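Local coordinates for protein malonate decarboxylase subunit alpha (PDB 6MPR) that probably transfers the acyl-carrier protein from its acetyl thioester to malonate, as the alpha subunit of malonate decarboxylase, at residues M252-H261 / H474-Y485. Numbering follows the deposited sequence.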
loop_
_atom_site.group_PDB
_atom_site.type_symbol
_atom_site.label_atom_id
_atom_site.label_comp_id
_atom_site.label_asym_id
_atom_site.label_seq_id
_atom_site.Cartn_x
_atom_site.Cartn_y
_atom_site.Cartn_z
ATOM N N MET A 252 -13.579 -6.905 -27.339
ATOM C CA MET A 252 -14.588 -6.196 -26.555
ATOM C C MET A 252 -13.972 -5.434 -25.382
ATOM O O MET A 252 -14.426 -4.330 -25.056
ATOM C CB MET A 252 -15.648 -7.186 -26.078
ATOM C CG MET A 252 -16.469 -7.751 -27.238
ATOM S SD MET A 252 -17.969 -8.589 -26.679
ATOM C CE MET A 252 -17.292 -10.111 -26.022
ATOM N N ALA A 253 -12.948 -6.002 -24.727
ATOM C CA ALA A 253 -12.244 -5.261 -23.687
ATOM C C ALA A 253 -11.645 -3.967 -24.228
ATOM O O ALA A 253 -11.730 -2.919 -23.582
ATOM C CB ALA A 253 -11.149 -6.130 -23.053
ATOM N N ILE A 254 -11.026 -4.020 -25.404
ATOM C CA ILE A 254 -10.329 -2.843 -25.924
ATOM C C ILE A 254 -11.321 -1.775 -26.347
ATOM O O ILE A 254 -11.173 -0.593 -26.020
ATOM C CB ILE A 254 -9.410 -3.239 -27.090
ATOM C CG1 ILE A 254 -8.257 -4.083 -26.558
ATOM C CG2 ILE A 254 -8.934 -1.981 -27.827
ATOM C CD1 ILE A 254 -7.401 -4.761 -27.619
ATOM N N ARG A 255 -12.335 -2.178 -27.100
ATOM C CA ARG A 255 -13.319 -1.246 -27.628
ATOM C C ARG A 255 -14.312 -0.819 -26.550
ATOM O O ARG A 255 -14.581 0.375 -26.371
ATOM C CB ARG A 255 -14.021 -1.917 -28.803
ATOM C CG ARG A 255 -15.079 -1.100 -29.489
ATOM C CD ARG A 255 -14.483 -0.192 -30.544
ATOM N NE ARG A 255 -15.533 0.483 -31.291
ATOM C CZ ARG A 255 -15.355 1.599 -31.989
ATOM N NH1 ARG A 255 -14.162 2.178 -32.029
ATOM N NH2 ARG A 255 -16.376 2.141 -32.639
ATOM N N GLY A 256 -14.850 -1.783 -25.805
ATOM C CA GLY A 256 -15.918 -1.508 -24.870
ATOM C C GLY A 256 -15.504 -1.075 -23.479
ATOM O O GLY A 256 -16.370 -0.669 -22.703
ATOM N N ILE A 257 -14.218 -1.174 -23.133
ATOM C CA ILE A 257 -13.748 -0.751 -21.815
ATOM C C ILE A 257 -12.578 0.227 -21.924
ATOM O O ILE A 257 -12.659 1.363 -21.435
ATOM C CB ILE A 257 -13.359 -1.965 -20.949
ATOM C CG1 ILE A 257 -14.502 -3.002 -20.902
ATOM C CG2 ILE A 257 -13.024 -1.493 -19.528
ATOM C CD1 ILE A 257 -14.209 -4.219 -20.008
ATOM N N TYR A 258 -11.475 -0.201 -22.545
ATOM C CA TYR A 258 -10.271 0.634 -22.551
ATOM C C TYR A 258 -10.502 1.914 -23.343
ATOM O O TYR A 258 -10.226 3.021 -22.860
ATOM C CB TYR A 258 -9.070 -0.113 -23.141
ATOM C CG TYR A 258 -8.571 -1.322 -22.367
ATOM C CD1 TYR A 258 -9.165 -1.722 -21.172
ATOM C CD2 TYR A 258 -7.490 -2.059 -22.843
ATOM C CE1 TYR A 258 -8.685 -2.842 -20.480
ATOM C CE2 TYR A 258 -7.011 -3.153 -22.158
ATOM C CZ TYR A 258 -7.611 -3.540 -20.987
ATOM O OH TYR A 258 -7.121 -4.642 -20.342
ATOM N N GLU A 259 -11.008 1.774 -24.567
ATOM C CA GLU A 259 -11.324 2.944 -25.377
ATOM C C GLU A 259 -12.456 3.754 -24.748
ATOM O O GLU A 259 -12.380 4.985 -24.661
ATOM C CB GLU A 259 -11.706 2.510 -26.790
ATOM C CG GLU A 259 -11.882 3.699 -27.736
ATOM C CD GLU A 259 -12.281 3.304 -29.144
ATOM O OE1 GLU A 259 -12.493 2.099 -29.415
ATOM O OE2 GLU A 259 -12.381 4.212 -29.987
ATOM N N LYS A 260 -13.514 3.070 -24.306
ATOM C CA LYS A 260 -14.709 3.753 -23.813
ATOM C C LYS A 260 -14.383 4.696 -22.666
ATOM O O LYS A 260 -14.907 5.815 -22.598
ATOM C CB LYS A 260 -15.753 2.722 -23.363
ATOM C CG LYS A 260 -17.032 3.350 -22.783
ATOM C CD LYS A 260 -18.041 2.283 -22.370
ATOM C CE LYS A 260 -19.264 2.916 -21.711
ATOM N NZ LYS A 260 -20.131 3.618 -22.700
ATOM N N HIS A 261 -13.528 4.254 -21.745
ATOM C CA HIS A 261 -13.225 5.013 -20.542
ATOM C C HIS A 261 -11.852 5.661 -20.562
ATOM O O HIS A 261 -11.445 6.236 -19.546
ATOM C CB HIS A 261 -13.341 4.106 -19.316
ATOM C CG HIS A 261 -14.668 3.432 -19.200
ATOM N ND1 HIS A 261 -15.821 4.120 -18.905
ATOM C CD2 HIS A 261 -15.028 2.135 -19.351
ATOM C CE1 HIS A 261 -16.841 3.277 -18.875
ATOM N NE2 HIS A 261 -16.385 2.066 -19.137
ATOM N N HIS A 474 -17.119 -3.859 -14.266
ATOM C CA HIS A 474 -17.378 -4.426 -15.589
ATOM C C HIS A 474 -17.317 -5.944 -15.520
ATOM O O HIS A 474 -16.317 -6.492 -15.046
ATOM C CB HIS A 474 -16.341 -3.954 -16.617
ATOM C CG HIS A 474 -16.351 -2.476 -16.873
ATOM N ND1 HIS A 474 -15.840 -1.560 -15.976
ATOM C CD2 HIS A 474 -16.811 -1.758 -17.927
ATOM C CE1 HIS A 474 -15.961 -0.341 -16.478
ATOM N NE2 HIS A 474 -16.557 -0.434 -17.658
ATOM N N LEU A 475 -18.342 -6.622 -16.047
ATOM C CA LEU A 475 -18.325 -8.070 -16.263
ATOM C C LEU A 475 -18.242 -8.340 -17.759
ATOM O O LEU A 475 -19.139 -7.944 -18.506
ATOM C CB LEU A 475 -19.574 -8.737 -15.681
ATOM C CG LEU A 475 -19.688 -10.253 -15.861
ATOM C CD1 LEU A 475 -18.503 -10.985 -15.200
ATOM C CD2 LEU A 475 -20.993 -10.742 -15.279
ATOM N N LEU A 476 -17.190 -9.038 -18.192
ATOM C CA LEU A 476 -16.932 -9.290 -19.607
ATOM C C LEU A 476 -16.865 -10.792 -19.844
ATOM O O LEU A 476 -15.999 -11.470 -19.276
ATOM C CB LEU A 476 -15.626 -8.618 -20.031
ATOM C CG LEU A 476 -15.010 -9.057 -21.349
ATOM C CD1 LEU A 476 -15.998 -8.834 -22.477
ATOM C CD2 LEU A 476 -13.713 -8.290 -21.580
ATOM N N THR A 477 -17.771 -11.311 -20.680
ATOM C CA THR A 477 -17.776 -12.720 -21.070
ATOM C C THR A 477 -17.715 -12.817 -22.588
ATOM O O THR A 477 -17.701 -11.803 -23.296
ATOM C CB THR A 477 -19.026 -13.463 -20.567
ATOM O OG1 THR A 477 -20.154 -13.090 -21.374
ATOM C CG2 THR A 477 -19.315 -13.147 -19.110
ATOM N N GLU A 478 -17.723 -14.053 -23.099
ATOM C CA GLU A 478 -17.796 -14.222 -24.543
ATOM C C GLU A 478 -19.144 -13.775 -25.101
ATOM O O GLU A 478 -19.283 -13.642 -26.322
ATOM C CB GLU A 478 -17.478 -15.678 -24.924
ATOM C CG GLU A 478 -18.618 -16.687 -24.771
ATOM C CD GLU A 478 -18.749 -17.265 -23.373
ATOM O OE1 GLU A 478 -18.149 -16.713 -22.421
ATOM O OE2 GLU A 478 -19.471 -18.284 -23.226
ATOM N N GLU A 479 -20.115 -13.489 -24.232
ATOM C CA GLU A 479 -21.411 -12.964 -24.638
ATOM C C GLU A 479 -21.456 -11.444 -24.737
ATOM O O GLU A 479 -22.275 -10.912 -25.488
ATOM C CB GLU A 479 -22.484 -13.437 -23.653
ATOM C CG GLU A 479 -22.694 -14.931 -23.674
ATOM C CD GLU A 479 -23.548 -15.350 -24.846
ATOM O OE1 GLU A 479 -24.794 -15.283 -24.715
ATOM O OE2 GLU A 479 -22.976 -15.715 -25.899
ATOM N N GLY A 480 -20.616 -10.724 -24.006
ATOM C CA GLY A 480 -20.657 -9.278 -24.036
ATOM C C GLY A 480 -20.209 -8.698 -22.705
ATOM O O GLY A 480 -19.620 -9.390 -21.889
ATOM N N ILE A 481 -20.489 -7.407 -22.515
ATOM C CA ILE A 481 -20.081 -6.679 -21.317
ATOM C C ILE A 481 -21.330 -6.219 -20.582
ATOM O O ILE A 481 -22.237 -5.641 -21.188
ATOM C CB ILE A 481 -19.193 -5.463 -21.644
ATOM C CG1 ILE A 481 -17.955 -5.867 -22.448
ATOM C CG2 ILE A 481 -18.766 -4.749 -20.357
ATOM C CD1 ILE A 481 -17.202 -4.673 -22.997
ATOM N N ALA A 482 -21.364 -6.449 -19.273
ATOM C CA ALA A 482 -22.342 -5.819 -18.398
ATOM C C ALA A 482 -21.641 -4.668 -17.686
ATOM O O ALA A 482 -20.634 -4.884 -16.997
ATOM C CB ALA A 482 -22.922 -6.825 -17.396
ATOM N N TYR A 483 -22.143 -3.444 -17.880
ATOM C CA TYR A 483 -21.546 -2.266 -17.240
ATOM C C TYR A 483 -22.131 -2.100 -15.838
ATOM O O TYR A 483 -22.920 -1.197 -15.558
ATOM C CB TYR A 483 -21.759 -1.014 -18.085
ATOM C CG TYR A 483 -21.014 -1.017 -19.401
ATOM C CD1 TYR A 483 -19.629 -0.856 -19.442
ATOM C CD2 TYR A 483 -21.693 -1.164 -20.606
ATOM C CE1 TYR A 483 -18.942 -0.857 -20.645
ATOM C CE2 TYR A 483 -21.014 -1.158 -21.818
ATOM C CZ TYR A 483 -19.638 -1.013 -21.828
ATOM O OH TYR A 483 -18.969 -1.011 -23.030
ATOM N N LEU A 484 -21.674 -2.983 -14.939
ATOM C CA LEU A 484 -22.250 -3.082 -13.599
ATOM C C LEU A 484 -22.110 -1.785 -12.806
ATOM O O LEU A 484 -22.936 -1.512 -11.929
ATOM C CB LEU A 484 -21.600 -4.239 -12.834
ATOM C CG LEU A 484 -21.751 -5.668 -13.367
ATOM C CD1 LEU A 484 -21.043 -6.650 -12.419
ATOM C CD2 LEU A 484 -23.226 -6.063 -13.583
ATOM N N TYR A 485 -21.084 -0.972 -13.091
ATOM C CA TYR A 485 -20.929 0.281 -12.359
ATOM C C TYR A 485 -22.135 1.190 -12.521
ATOM O O TYR A 485 -22.329 2.096 -11.702
ATOM C CB TYR A 485 -19.662 1.027 -12.794
ATOM C CG TYR A 485 -19.733 1.762 -14.116
ATOM C CD1 TYR A 485 -19.395 1.126 -15.319
ATOM C CD2 TYR A 485 -20.081 3.105 -14.168
ATOM C CE1 TYR A 485 -19.451 1.793 -16.514
ATOM C CE2 TYR A 485 -20.131 3.786 -15.372
ATOM C CZ TYR A 485 -19.812 3.125 -16.537
ATOM O OH TYR A 485 -19.864 3.789 -17.728
#
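The Tyr483 ring lies between two aliphatic groups: Lys260 CE sits 3.8 Å above one face and Ile481 CG2 covers the opposite face, both offset toward the rim. Gly256 O meets the same ring at its edge, where Tyr483 OH donates to it at 2.6 Å. That hydroxyl lies in the carbonyl plane at a C=O...donor angle of 125°, on a lone pair. Ile257 CG2 lies over one face of His474, 12° off the ring normal, a CH-pi contact. His261 NE2 approaches the His474 edge, 2.9 Å from His474 NE2, with the ring planes at 74°, and Tyr485 OH reaches the edge of His261 in its plane. His261 ND1 is hydrogen-bonded to Asp410 OD2.

Next to the rings the contact is mainly apolar. Ile481 CD1 lies 3.8 Å from Ile257 CG1, and Leu476 CD2 packs on Ala253 CB. The bend of Met252 at chi3 turns CE against Thr477 O, while SD lies by Gly480 CA. Helix 244-261 thus packs on the hairpin of strands 474-477 and 480-482 in the mixed sheet. Within the wide turn at 254-259, Lys260 N is 5.0 Å from Gly256 O, so Tyr483 OH replaces the usual helix donor and satisfies this buried carbonyl.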